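Local coordinates for NAD_Gly3P_dh, NAD-dependent glycerol-3-phosphate dehydrogenase (Streptosporangium roseum, PDB 5OCM), which probably acts as an NADP-dependent oxidoreductase of the HIBADH-related family, an imine reductase that reduces imines to amines with NADPH, at residues G12-G15 and Q16-G20; A53-A56 and A57-S60; T199-A202 and P203-R207; R263-A266 and D267-L270; A280-I283 and E284-R287. All blocks are in the same frame, centred on the assembly; numbering follows the deposited sequence.

Interaction 1 of 5, residues G12-G15 and Q16-G20; sequences GLMG and QALAG. With NAP (NADP nicotinamide-adenine-dinucleotide phosphate), chain G.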
loop_
_atom_site.group_PDB
_atom_site.type_symbol
_atom_site.label_atom_id
_atom_site.label_comp_id
_atom_site.label_asym_id
_atom_site.label_seq_id
_atom_site.Cartn_x
_atom_site.Cartn_y
_atom_site.Cartn_z
ATOM N N GLY A 12 -24.482 -12.066 -6.343
ATOM C CA GLY A 12 -23.654 -11.122 -7.118
ATOM C C GLY A 12 -22.314 -11.716 -7.427
ATOM O O GLY A 12 -22.099 -12.919 -7.288
ATOM N N LEU A 13 -21.369 -10.882 -7.878
ATOM C CA LEU A 13 -20.021 -11.374 -8.179
ATOM C C LEU A 13 -19.446 -12.105 -6.963
ATOM O O LEU A 13 -18.814 -13.141 -7.094
ATOM C CB LEU A 13 -19.088 -10.198 -8.506
ATOM C CG LEU A 13 -19.423 -9.442 -9.777
ATOM C CD1 LEU A 13 -18.335 -8.397 -10.010
ATOM C CD2 LEU A 13 -19.475 -10.330 -11.021
ATOM N N MET A 14 -19.670 -11.566 -5.765
ATOM C CA MET A 14 -19.079 -12.173 -4.591
ATOM C C MET A 14 -19.868 -13.378 -4.091
ATOM O O MET A 14 -19.306 -14.434 -3.783
ATOM C CB MET A 14 -18.858 -11.135 -3.493
ATOM C CG MET A 14 -18.233 -11.711 -2.249
ATOM S SD MET A 14 -16.663 -12.647 -2.434
ATOM C CE MET A 14 -15.576 -11.230 -2.660
ATOM N N GLY A 15 -21.187 -13.231 -3.995
ATOM C CA GLY A 15 -22.016 -14.380 -3.621
ATOM C C GLY A 15 -21.810 -15.594 -4.489
ATOM O O GLY A 15 -21.806 -16.720 -4.000
ATOM N N GLN A 16 -21.636 -15.394 -5.769
ATOM C CA GLN A 16 -21.355 -16.519 -6.667
ATOM C C GLN A 16 -20.071 -17.237 -6.276
ATOM O O GLN A 16 -20.016 -18.489 -6.316
ATOM C CB GLN A 16 -21.241 -16.060 -8.152
ATOM C CG GLN A 16 -22.415 -15.359 -8.635
ATOM C CD GLN A 16 -22.919 -15.594 -9.860
ATOM O OE1 GLN A 16 -23.980 -16.193 -9.926
ATOM N NE2 GLN A 16 -22.132 -15.327 -10.889
ATOM N N ALA A 17 -19.034 -16.464 -5.925
ATOM C CA ALA A 17 -17.755 -17.032 -5.528
ATOM C C ALA A 17 -17.885 -17.769 -4.174
ATOM O O ALA A 17 -17.284 -18.823 -3.962
ATOM C CB ALA A 17 -16.684 -15.957 -5.431
ATOM N N LEU A 18 -18.659 -17.202 -3.251
ATOM C CA LEU A 18 -18.852 -17.863 -1.963
ATOM C C LEU A 18 -19.506 -19.245 -2.169
ATOM O O LEU A 18 -19.018 -20.277 -1.649
ATOM C CB LEU A 18 -19.723 -17.009 -1.051
ATOM C CG LEU A 18 -19.271 -15.620 -0.639
ATOM C CD1 LEU A 18 -20.348 -14.928 0.167
ATOM C CD2 LEU A 18 -17.956 -15.669 0.136
ATOM N N ALA A 19 -20.626 -19.266 -2.887
ATOM C CA ALA A 19 -21.329 -20.522 -3.192
ATOM C C ALA A 19 -20.420 -21.502 -3.931
ATOM O O ALA A 19 -20.378 -22.683 -3.580
ATOM C CB ALA A 19 -22.583 -20.265 -3.977
ATOM N N GLY A 20 -19.676 -21.015 -4.919
ATOM C CA GLY A 20 -18.719 -21.878 -5.618
ATOM C C GLY A 20 -17.661 -22.521 -4.729
ATOM O O GLY A 20 -17.301 -23.687 -4.915
HETATM P PA NAP G . -23.076 -7.157 -6.673
HETATM O O1A NAP G . -22.485 -7.939 -7.844
HETATM O O2A NAP G . -23.477 -5.819 -7.096
HETATM O O5B NAP G . -24.321 -7.944 -5.965
HETATM C C5B NAP G . -25.250 -7.225 -5.161
HETATM C C4B NAP G . -26.156 -8.310 -4.632
HETATM O O4B NAP G . -27.063 -7.810 -3.666
HETATM C C3B NAP G . -27.008 -9.035 -5.722
HETATM O O3B NAP G . -27.135 -10.448 -5.440
HETATM C C2B NAP G . -28.362 -8.314 -5.559
HETATM O O2B NAP G . -29.490 -9.016 -6.114
HETATM C C1B NAP G . -28.413 -8.166 -4.063
HETATM N N9A NAP G . -29.356 -7.164 -3.603
HETATM C C8A NAP G . -29.286 -5.833 -3.704
HETATM N N7A NAP G . -30.339 -5.249 -3.150
HETATM C C5A NAP G . -31.116 -6.248 -2.686
HETATM C C6A NAP G . -32.382 -6.332 -1.982
HETATM N N6A NAP G . -33.067 -5.168 -1.653
HETATM N N1A NAP G . -32.911 -7.554 -1.751
HETATM C C2A NAP G . -32.261 -8.694 -2.070
HETATM N N3A NAP G . -31.067 -8.709 -2.697
HETATM C C4A NAP G . -30.493 -7.517 -2.995
HETATM O O3 NAP G . -22.085 -6.926 -5.465
HETATM P PN NAP G . -20.901 -7.980 -5.030
HETATM O O1N NAP G . -19.630 -7.551 -5.641
HETATM O O2N NAP G . -21.441 -9.419 -5.005
HETATM O O5D NAP G . -20.827 -7.412 -3.519
HETATM C C5D NAP G . -21.716 -7.958 -2.541
HETATM C C4D NAP G . -21.193 -7.531 -1.185
HETATM O O4D NAP G . -19.834 -8.117 -1.005
HETATM C C3D NAP G . -21.139 -5.994 -1.063
HETATM O O3D NAP G . -21.490 -5.577 0.269
HETATM C C2D NAP G . -19.648 -5.748 -1.346
HETATM O O2D NAP G . -19.101 -4.523 -0.832
HETATM C C1D NAP G . -19.020 -7.015 -0.706
HETATM N N1N NAP G . -17.700 -7.329 -1.218
HETATM C C2N NAP G . -17.498 -7.521 -2.505
HETATM C C3N NAP G . -16.209 -7.795 -3.000
HETATM C C7N NAP G . -15.900 -7.948 -4.441
HETATM O O7N NAP G . -14.684 -8.037 -4.717
HETATM N N7N NAP G . -16.854 -7.964 -5.331
HETATM C C4N NAP G . -15.141 -7.926 -2.097
HETATM C C5N NAP G . -15.426 -7.822 -0.739
HETATM C C6N NAP G . -16.719 -7.524 -0.345
HETATM P P2B NAP G . -29.848 -8.829 -7.667
HETATM O O1X NAP G . -28.932 -9.752 -8.402
HETATM O O2X NAP G . -31.300 -9.164 -7.627
HETATM O O3X NAP G . -29.735 -7.323 -7.917
#

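Interaction 2 of 5, residues A53-A56 and A57-S60; sequences ARDA and AEAS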
loop_
_atom_site.group_PDB
_atom_site.type_symbol
_atom_site.label_atom_id
_atom_site.label_comp_id
_atom_site.label_asym_id
_atom_site.label_seq_id
_atom_site.Cartn_x
_atom_site.Cartn_y
_atom_site.Cartn_z
ATOM N N ALA A 53 -36.192 -16.869 -0.699
ATOM C CA ALA A 53 -35.232 -16.716 0.369
ATOM C C ALA A 53 -35.642 -17.547 1.567
ATOM O O ALA A 53 -34.819 -18.116 2.244
ATOM C CB ALA A 53 -35.105 -15.249 0.768
ATOM N N ARG A 54 -36.964 -17.600 1.837
ATOM C CA ARG A 54 -37.416 -18.392 2.979
ATOM C C ARG A 54 -37.095 -19.884 2.792
ATOM O O ARG A 54 -36.616 -20.533 3.709
ATOM C CB ARG A 54 -38.945 -18.194 3.124
ATOM C CG ARG A 54 -39.590 -18.891 4.313
ATOM C CD ARG A 54 -41.135 -18.966 4.077
ATOM N NE ARG A 54 -41.808 -18.795 5.333
ATOM C CZ ARG A 54 -42.131 -19.773 6.165
ATOM N NH1 ARG A 54 -42.754 -19.476 7.300
ATOM N NH2 ARG A 54 -41.870 -21.057 5.857
ATOM N N ASP A 55 -37.364 -20.419 1.601
ATOM C CA ASP A 55 -37.034 -21.825 1.313
ATOM C C ASP A 55 -35.508 -22.075 1.449
ATOM O O ASP A 55 -35.047 -23.107 1.945
ATOM C CB ASP A 55 -37.417 -22.172 -0.130
ATOM C CG ASP A 55 -38.936 -22.418 -0.348
ATOM O OD1 ASP A 55 -39.707 -22.452 0.652
ATOM O OD2 ASP A 55 -39.269 -22.604 -1.526
ATOM N N ALA A 56 -34.715 -21.110 0.982
ATOM C CA ALA A 56 -33.266 -21.246 1.043
ATOM C C ALA A 56 -32.774 -21.289 2.484
ATOM O O ALA A 56 -31.975 -22.159 2.869
ATOM C CB ALA A 56 -32.630 -20.142 0.271
ATOM N N ALA A 57 -33.312 -20.390 3.313
ATOM C CA ALA A 57 -32.942 -20.316 4.700
ATOM C C ALA A 57 -33.308 -21.598 5.458
ATOM O O ALA A 57 -32.514 -22.079 6.281
ATOM C CB ALA A 57 -33.550 -19.100 5.367
ATOM N N GLU A 58 -34.450 -22.180 5.090
ATOM C CA GLU A 58 -34.934 -23.380 5.762
ATOM C C GLU A 58 -34.111 -24.606 5.451
ATOM O O GLU A 58 -34.206 -25.582 6.171
ATOM C CB GLU A 58 -36.409 -23.718 5.349
ATOM C CG GLU A 58 -37.452 -22.901 6.033
ATOM C CD GLU A 58 -38.875 -23.215 5.577
ATOM O OE1 GLU A 58 -39.124 -23.728 4.446
ATOM O OE2 GLU A 58 -39.751 -22.896 6.396
ATOM N N ALA A 59 -33.301 -24.573 4.385
ATOM C CA ALA A 59 -32.599 -25.771 3.909
ATOM C C ALA A 59 -31.346 -26.138 4.702
ATOM O O ALA A 59 -30.919 -27.305 4.652
ATOM C CB ALA A 59 -32.255 -25.586 2.462
ATOM N N SER A 60 -30.751 -25.173 5.419
ATOM C CA SER A 60 -29.435 -25.387 6.000
ATOM C C SER A 60 -29.304 -24.903 7.434
ATOM O O SER A 60 -29.962 -23.943 7.819
ATOM C CB SER A 60 -28.335 -24.647 5.170
ATOM O OG SER A 60 -28.496 -24.886 3.763
#

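Interaction 3 of 5, residues T199-A202 and P203-R207; sequences TTFA and PFANR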
loop_
_atom_site.group_PDB
_atom_site.type_symbol
_atom_site.label_atom_id
_atom_site.label_comp_id
_atom_site.label_asym_id
_atom_site.label_seq_id
_atom_site.Cartn_x
_atom_site.Cartn_y
_atom_site.Cartn_z
ATOM N N THR A 199 2.459 -2.568 -16.699
ATOM C CA THR A 199 2.939 -3.909 -16.395
ATOM C C THR A 199 4.441 -3.998 -16.170
ATOM O O THR A 199 4.907 -4.893 -15.473
ATOM C CB THR A 199 2.509 -4.950 -17.460
ATOM O OG1 THR A 199 2.865 -4.442 -18.751
ATOM C CG2 THR A 199 0.988 -5.183 -17.379
ATOM N N THR A 200 5.207 -3.086 -16.748
ATOM C CA THR A 200 6.636 -2.941 -16.431
ATOM C C THR A 200 6.857 -2.373 -15.031
ATOM O O THR A 200 7.730 -2.885 -14.297
ATOM C CB THR A 200 7.346 -2.077 -17.487
ATOM O OG1 THR A 200 7.138 -2.688 -18.768
ATOM C CG2 THR A 200 8.836 -1.959 -17.213
ATOM N N PHE A 201 6.084 -1.364 -14.681
ATOM C CA PHE A 201 6.143 -0.713 -13.369
ATOM C C PHE A 201 5.679 -1.621 -12.233
ATOM O O PHE A 201 6.245 -1.587 -11.143
ATOM C CB PHE A 201 5.328 0.573 -13.432
ATOM C CG PHE A 201 5.265 1.345 -12.123
ATOM C CD1 PHE A 201 6.424 1.636 -11.431
ATOM C CD2 PHE A 201 4.058 1.830 -11.655
ATOM C CE1 PHE A 201 6.379 2.401 -10.250
ATOM C CE2 PHE A 201 3.986 2.579 -10.491
ATOM C CZ PHE A 201 5.150 2.883 -9.769
ATOM N N ALA A 202 4.638 -2.421 -12.482
ATOM C CA ALA A 202 3.989 -3.190 -11.398
ATOM C C ALA A 202 4.908 -4.003 -10.506
ATOM O O ALA A 202 4.778 -3.958 -9.272
ATOM C CB ALA A 202 2.830 -4.031 -11.914
ATOM N N PRO A 203 5.856 -4.777 -11.083
ATOM C CA PRO A 203 6.714 -5.573 -10.179
ATOM C C PRO A 203 7.595 -4.716 -9.260
ATOM O O PRO A 203 7.871 -5.114 -8.109
ATOM C CB PRO A 203 7.590 -6.399 -11.133
ATOM C CG PRO A 203 6.874 -6.383 -12.416
ATOM C CD PRO A 203 6.009 -5.165 -12.497
ATOM N N PHE A 204 7.989 -3.542 -9.741
ATOM C CA PHE A 204 8.716 -2.566 -8.886
ATOM C C PHE A 204 7.783 -2.058 -7.769
ATOM O O PHE A 204 8.165 -2.031 -6.596
ATOM C CB PHE A 204 9.242 -1.401 -9.719
ATOM C CG PHE A 204 10.292 -1.784 -10.707
ATOM C CD1 PHE A 204 11.645 -1.837 -10.324
ATOM C CD2 PHE A 204 9.972 -2.111 -12.005
ATOM C CE1 PHE A 204 12.632 -2.234 -11.233
ATOM C CE2 PHE A 204 10.978 -2.516 -12.915
ATOM C CZ PHE A 204 12.288 -2.570 -12.529
ATOM N N ALA A 205 6.580 -1.654 -8.161
ATOM C CA ALA A 205 5.596 -1.193 -7.176
ATOM C C ALA A 205 5.378 -2.260 -6.113
ATOM O O ALA A 205 5.360 -1.957 -4.923
ATOM C CB ALA A 205 4.307 -0.790 -7.829
ATOM N N ASN A 206 5.203 -3.509 -6.529
ATOM C CA ASN A 206 4.888 -4.572 -5.563
ATOM C C ASN A 206 6.058 -4.908 -4.621
ATOM O O ASN A 206 5.860 -5.113 -3.413
ATOM C CB ASN A 206 4.382 -5.819 -6.273
ATOM C CG ASN A 206 2.958 -5.657 -6.829
ATOM O OD1 ASN A 206 2.542 -6.461 -7.734
ATOM N ND2 ASN A 206 2.221 -4.759 -6.309
ATOM N N ARG A 207 7.269 -4.900 -5.163
ATOM C CA ARG A 207 8.435 -5.109 -4.320
ATOM C C ARG A 207 8.570 -3.975 -3.282
ATOM O O ARG A 207 8.858 -4.204 -2.097
ATOM C CB ARG A 207 9.680 -5.170 -5.189
ATOM C CG ARG A 207 10.891 -5.453 -4.293
ATOM C CD ARG A 207 12.033 -5.949 -5.111
ATOM N NE ARG A 207 13.115 -6.297 -4.191
ATOM C CZ ARG A 207 14.264 -6.862 -4.559
ATOM N NH1 ARG A 207 14.521 -7.032 -5.872
ATOM N NH2 ARG A 207 15.173 -7.193 -3.593
#

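Interaction 4 of 5, residues R263-A266 and D267-L270; sequences RTLA and DRAL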
loop_
_atom_site.group_PDB
_atom_site.type_symbol
_atom_site.label_atom_id
_atom_site.label_comp_id
_atom_site.label_asym_id
_atom_site.label_seq_id
_atom_site.Cartn_x
_atom_site.Cartn_y
_atom_site.Cartn_z
ATOM N N ARG A 263 1.180 16.532 0.770
ATOM C CA ARG A 263 1.919 17.749 1.186
ATOM C C ARG A 263 1.111 18.586 2.180
ATOM O O ARG A 263 1.652 19.010 3.208
ATOM C CB ARG A 263 2.286 18.556 -0.087
ATOM C CG ARG A 263 3.159 19.754 0.012
ATOM C CD ARG A 263 4.289 19.712 0.967
ATOM N NE ARG A 263 5.399 20.599 0.439
ATOM C CZ ARG A 263 6.220 21.347 1.213
ATOM N NH1 ARG A 263 6.104 21.351 2.544
ATOM N NH2 ARG A 263 7.216 21.969 0.639
ATOM N N THR A 264 -0.176 18.762 1.923
ATOM C CA THR A 264 -1.059 19.511 2.819
ATOM C C THR A 264 -1.066 18.908 4.205
ATOM O O THR A 264 -0.998 19.623 5.218
ATOM C CB THR A 264 -2.486 19.548 2.237
ATOM O OG1 THR A 264 -2.422 20.337 1.046
ATOM C CG2 THR A 264 -3.519 20.093 3.187
ATOM N N LEU A 265 -1.200 17.591 4.276
ATOM C CA LEU A 265 -1.273 16.937 5.580
ATOM C C LEU A 265 0.073 17.041 6.274
ATOM O O LEU A 265 0.109 17.338 7.493
ATOM C CB LEU A 265 -1.693 15.473 5.411
ATOM C CG LEU A 265 -3.140 15.217 5.028
ATOM C CD1 LEU A 265 -3.355 13.784 4.490
ATOM C CD2 LEU A 265 -4.115 15.433 6.164
ATOM N N ALA A 266 1.171 16.800 5.553
ATOM C CA ALA A 266 2.469 16.909 6.148
ATOM C C ALA A 266 2.776 18.376 6.633
ATOM O O ALA A 266 3.417 18.587 7.654
ATOM C CB ALA A 266 3.539 16.435 5.210
ATOM N N ASP A 267 2.299 19.354 5.898
ATOM C CA ASP A 267 2.456 20.774 6.280
ATOM C C ASP A 267 1.814 21.098 7.618
ATOM O O ASP A 267 2.313 21.981 8.314
ATOM C CB ASP A 267 1.847 21.722 5.205
ATOM C CG ASP A 267 2.734 21.896 4.020
ATOM O OD1 ASP A 267 3.950 21.553 4.062
ATOM O OD2 ASP A 267 2.177 22.382 3.024
ATOM N N ARG A 268 0.769 20.381 8.009
ATOM C CA ARG A 268 0.190 20.541 9.326
ATOM C C ARG A 268 1.150 20.070 10.419
ATOM O O ARG A 268 1.265 20.727 11.477
ATOM C CB ARG A 268 -1.142 19.847 9.464
ATOM C CG ARG A 268 -2.173 20.397 8.504
ATOM C CD ARG A 268 -3.463 19.683 8.584
ATOM N NE ARG A 268 -4.293 20.054 7.441
ATOM C CZ ARG A 268 -5.430 19.465 7.118
ATOM N NH1 ARG A 268 -6.110 19.887 6.052
ATOM N NH2 ARG A 268 -5.904 18.426 7.829
ATOM N N ALA A 269 1.884 18.987 10.160
ATOM C CA ALA A 269 2.877 18.529 11.110
ATOM C C ALA A 269 4.019 19.549 11.181
ATOM O O ALA A 269 4.539 19.851 12.239
ATOM C CB ALA A 269 3.418 17.166 10.700
ATOM N N LEU A 270 4.417 20.045 10.024
ATOM C CA LEU A 270 5.482 21.058 9.972
ATOM C C LEU A 270 5.106 22.328 10.740
ATOM O O LEU A 270 5.931 22.853 11.476
ATOM C CB LEU A 270 5.815 21.427 8.521
ATOM C CG LEU A 270 6.416 20.293 7.709
ATOM C CD1 LEU A 270 6.708 20.829 6.316
ATOM C CD2 LEU A 270 7.612 19.722 8.317
#

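Interaction 5 of 5, residues A280-I283 and E284-R287; sequences AAMI and EQFR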
loop_
_atom_site.group_PDB
_atom_site.type_symbol
_atom_site.label_atom_id
_atom_site.label_comp_id
_atom_site.label_asym_id
_atom_site.label_seq_id
_atom_site.Cartn_x
_atom_site.Cartn_y
_atom_site.Cartn_z
ATOM N N ALA A 280 5.741 8.557 11.517
ATOM C CA ALA A 280 4.669 8.090 12.404
ATOM C C ALA A 280 3.969 9.184 13.153
ATOM O O ALA A 280 2.809 9.035 13.549
ATOM C CB ALA A 280 5.213 7.021 13.337
ATOM N N ALA A 281 4.642 10.317 13.385
ATOM C CA ALA A 281 4.027 11.483 14.012
ATOM C C ALA A 281 2.810 11.994 13.246
ATOM O O ALA A 281 1.916 12.654 13.829
ATOM C CB ALA A 281 5.038 12.576 14.188
ATOM N N MET A 282 2.712 11.648 11.953
ATOM C CA MET A 282 1.541 11.969 11.142
ATOM C C MET A 282 0.248 11.399 11.682
ATOM O O MET A 282 -0.828 11.909 11.326
ATOM C CB MET A 282 1.746 11.495 9.706
ATOM C CG MET A 282 2.780 12.326 8.971
ATOM S SD MET A 282 2.310 14.052 8.738
ATOM C CE MET A 282 0.766 13.881 7.905
ATOM N N ILE A 283 0.302 10.395 12.569
ATOM C CA ILE A 283 -0.901 9.903 13.183
ATOM C C ILE A 283 -1.732 11.041 13.782
ATOM O O ILE A 283 -2.985 10.981 13.763
ATOM C CB ILE A 283 -0.583 8.858 14.321
ATOM C CG1 ILE A 283 -1.833 8.210 14.873
ATOM C CG2 ILE A 283 0.217 9.446 15.480
ATOM C CD1 ILE A 283 -2.500 7.320 13.854
ATOM N N GLU A 284 -1.056 12.080 14.307
ATOM C CA GLU A 284 -1.772 13.185 14.956
ATOM C C GLU A 284 -2.667 13.950 13.959
ATOM O O GLU A 284 -3.667 14.517 14.355
ATOM C CB GLU A 284 -0.805 14.148 15.656
ATOM C CG GLU A 284 0.027 13.465 16.739
ATOM C CD GLU A 284 0.883 14.365 17.585
ATOM O OE1 GLU A 284 1.047 15.515 17.215
ATOM O OE2 GLU A 284 1.366 13.891 18.627
ATOM N N GLN A 285 -2.339 13.913 12.663
ATOM C CA GLN A 285 -3.188 14.558 11.660
ATOM C C GLN A 285 -4.451 13.776 11.308
ATOM O O GLN A 285 -5.353 14.322 10.697
ATOM C CB GLN A 285 -2.387 14.856 10.403
ATOM C CG GLN A 285 -1.135 15.686 10.697
ATOM C CD GLN A 285 -1.480 16.931 11.509
ATOM O OE1 GLN A 285 -2.541 17.566 11.297
ATOM N NE2 GLN A 285 -0.630 17.264 12.463
ATOM N N PHE A 286 -4.532 12.504 11.706
ATOM C CA PHE A 286 -5.692 11.660 11.409
ATOM C C PHE A 286 -6.663 11.483 12.543
ATOM O O PHE A 286 -7.807 11.073 12.284
ATOM C CB PHE A 286 -5.243 10.341 10.815
ATOM C CG PHE A 286 -4.442 10.503 9.554
ATOM C CD1 PHE A 286 -5.045 10.913 8.370
ATOM C CD2 PHE A 286 -3.088 10.323 9.552
ATOM C CE1 PHE A 286 -4.293 11.089 7.222
ATOM C CE2 PHE A 286 -2.334 10.491 8.409
ATOM C CZ PHE A 286 -2.932 10.925 7.238
ATOM N N ARG A 287 -6.297 11.922 13.735
ATOM C CA ARG A 287 -7.097 11.753 14.930
ATOM C C ARG A 287 -8.321 12.651 15.016
ATOM O O ARG A 287 -9.310 12.286 15.734
ATOM C CB ARG A 287 -6.276 12.019 16.175
ATOM C CG ARG A 287 -5.113 11.031 16.339
ATOM C CD ARG A 287 -5.185 10.151 17.520
ATOM N NE ARG A 287 -3.986 9.390 17.787
ATOM C CZ ARG A 287 -3.914 8.053 17.953
ATOM N NH1 ARG A 287 -4.918 7.206 17.604
ATOM N NH2 ARG A 287 -2.751 7.548 18.346
HETATM O O HOH W 1 1.550 15.411 13.218
#

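Interaction 1 of 5, residues G12-G15 and Q16-G20
The amide of Leu18 donates to Met14 O at 2.9 Å and that of Ala19 to Gly15 O almost straight (177°), the i to i+4 ladder of the first turns of helix 13-24, with Gly12 at the N-cap. Met14 SD touches Leu18, resting 4.2 Å from Leu18 CD2 one turn on, the two side chains meeting at a slant. CG stands anti to the backbone N (chi1 -179°), and bends at both following torsions carry the terminal CE over one face of the nicotinamide ring, 3.4 Å from NAP C4N. Leu18 also lays its CG against Met14 O, while Ile119 and Cys66 close over Met14 and Leu18 from the body of the domain. This is the strand-turn-helix of a Rossmann beta-alpha-beta unit, with Gly12 and Gly15 as the last two glycines of a GxGxxG pattern. The amides at the helix start face the diphosphate: Leu13 N binds NAP O1A at 3.1 Å, and Met14 N binds NAP O2N at 2.9 Å, one phosphate oxygen each. The positive end of the helix dipole would probably favour the phosphate charge there. Gly12 lies so close to the cofactor that a CB would collide with NAP O5B. Leu13 packs against Asp232 of the second subunit, a residue whose carbonyl also binds the cofactor.

Interaction 2 of 5, residues A53-A56 and A57-S60
Ala53 O takes the amide of Ala57 at 2.9 Å, and the methyl of Ala57 sits over that same carbonyl oxygen. Arg54 comes next and reaches along the helix surface: CG is anti to the backbone N (chi1 -177°), and a bend at chi3 brings NH2 to Glu58 OE2 at 2.9 Å, a salt bridge across one turn. The guanidinium and carboxylate planes stand 80° apart, so a single nitrogen and a single oxygen do the pairing instead of a flat two-pronged fork. Glu58 N bonds to Arg54 O as well, which ties the pair through both backbone and side chain. Helix 53-58 belongs to the Rossmann-type NAD-binding domain, where Ala53 and Ala56 pack on Trp32 of strand 29-32 while Arg54 and Glu58 both lean on Val83. At Asp55 the charge is less welcome: OD1 lies 4.0 Å from Glu58 OE1, and the arginine on the far branch of that glutamate probably eases the repulsion. Ala56 O receives Ala59 N at 3.1 Å, an i to i+3 bond in which the donor stands well above the carbonyl plane, and also the hydroxyl of Thr7.

Interaction 3 of 5, residues T199-A202 and P203-R207
The ring of Phe201 carries Ala205 CB over one face, 4.2 Å above its plane and offset toward the rim, while the Phe204 ring meets carbonyl oxygens at its edge. Thr200 O lies in that ring's plane, 3.3 Å from Phe204 CD2, and Phe201 O also lies at the edge. The ring hangs there because Phe204 CG stands beside its backbone N (chi1 -66°), which turns it back along the preceding turn. Beyond the two segments, Phe201 meets the ring of Phe184 nearly parallel, and Phe204 makes an edge-to-face contact with Tyr169 of the second subunit. A serine in place of Phe204 would probably leave that tyrosine without its aromatic mate and open a gap beside Thr200 O. Helix 198-225 is kinked here, since Pro203 has no N-H to offer and its CD sits 3.2 Å from Thr199 O. Ala202 CB presses on Pro203 CD at 3.4 Å, tighter than usual. The i to i+4 bonds return with Ala205 N to Phe201 O at 3.0 Å and Asn206 N to Ala202 O. Regular bonds are missing at Pro203 and Phe204, and weakly polarised C-H groups, Pro203 CD and the Phe204 ring edge, probably partly compensate Thr199 O and Thr200 O.

Interaction 4 of 5, residues R263-A266 and D267-L270
Arg263 and Asp267 join one turn of helix 257-271, in the all-helical C-terminal domain, by an i to i+4 salt bridge. Among the charged contacts, Arg263 NH1 reaches Asp267 OD1 at 2.6 Å, but the hydrogen bond is weak (123°) and the place of NH1 less sure. OD1 lies at the guanidinium edge, with the two planes 56° apart. The side chain leaves anti to the backbone N (chi1 -173°) and bends at chi2, which swings its head along the helix. Its NH2 has a second carboxylate, Asp243 on helix 235-252, so the arginine links two helices. An alanine at Arg263 is likely to leave Asp267 and Asp243 without their shared cation and remove the charged link between those helices, though other packing would remain. Arg268 pairs instead with Glu257 of the second subunit and bonds Ser290.

Of the backbone bonds, Asp267 N to Arg263 O is 2.8 Å and Leu270 N to Ala266 O 3.0 Å. The amide of Arg268 is less well served, splitting between Thr264 O and Leu265 O, both weakly.

The van der Waals contacts involve the same arginines. Leu270 CD1 sits at the edge of the Arg263 guanidinium, 3.9 Å from NH1. Thr264 and Arg268 run alongside, CG2 beside NH1. Over one face of the Arg268 guanidinium lies Leu265 CD2, 3.9 Å from NH2.

Interaction 5 of 5, residues A280-I283 and E284-R287
Arg287 folds back over Ile283, four residues earlier, and its side chain can be followed outward. CB leads to CG, which sits 3.3 Å from Ile283 O. Beside the backbone N at chi1 (-63°), the chain then turns sharply at chi2, bringing the head back over the isoleucine. NE passes 3.8 Å from Ile283 CG1, and CZ and NH2 follow close by; CG1 therefore lies over one face of the guanidinium, offset toward the rim. Val223 of helix 198-225 touches both residues.

Met282 makes a separate contact. Bent at both outer torsions, it sets CE 3.8 Å from Gln285 CG, and its CB is near Phe286 CE2. Ile283 CA lies at the edge of the Phe286 ring, near its plane. Leu265 of helix 257-271 and Leu185 of the second subunit each pack against Met282 and Phe286, so this C-terminal turn fills the junction between helices of both chains.

The backbone passes from 3-10 winding into a weakly bonded helical turn: Glu284 N to Ala281 O at 3.1 Å, Gln285 N to Met282 O at 2.8 Å and Phe286 N to Ile283 O at 3.0 Å are i to i+3 bonds, each donor standing above the carbonyl plane, and Arg287 N bonds Ile283 O only weakly. A water donates to Ala281 O and accepts from Gln285 NE2. Such tight winding leaves the carbonyls tilted from their donors, and the turn probably owes much of its hold to apolar burial and to the guanidinium lying over an aliphatic carbon.

In the fold
All five are helix-turn contacts and all are partly buried, with exposed side chains in interactions 2, 3 and 5 and none classed so in 1 and 4. Interactions 1 and 2 sit in the Rossmann-type domain, centres about 17 Å apart: the first spends its amides on phosphate, whereas the second puts a salt bridge on the outer face of a short helix. Interactions 3, 4 and 5 belong to the C-terminal domain and all touch the second subunit, interaction 3 through an aromatic ring and a hydroxyl, interaction 4 mainly through a charge, interaction 5 largely through apolar groups. Interactions 4 and 5 alone touch each other, Met282 CE lying 3.5 Å from Leu265 O.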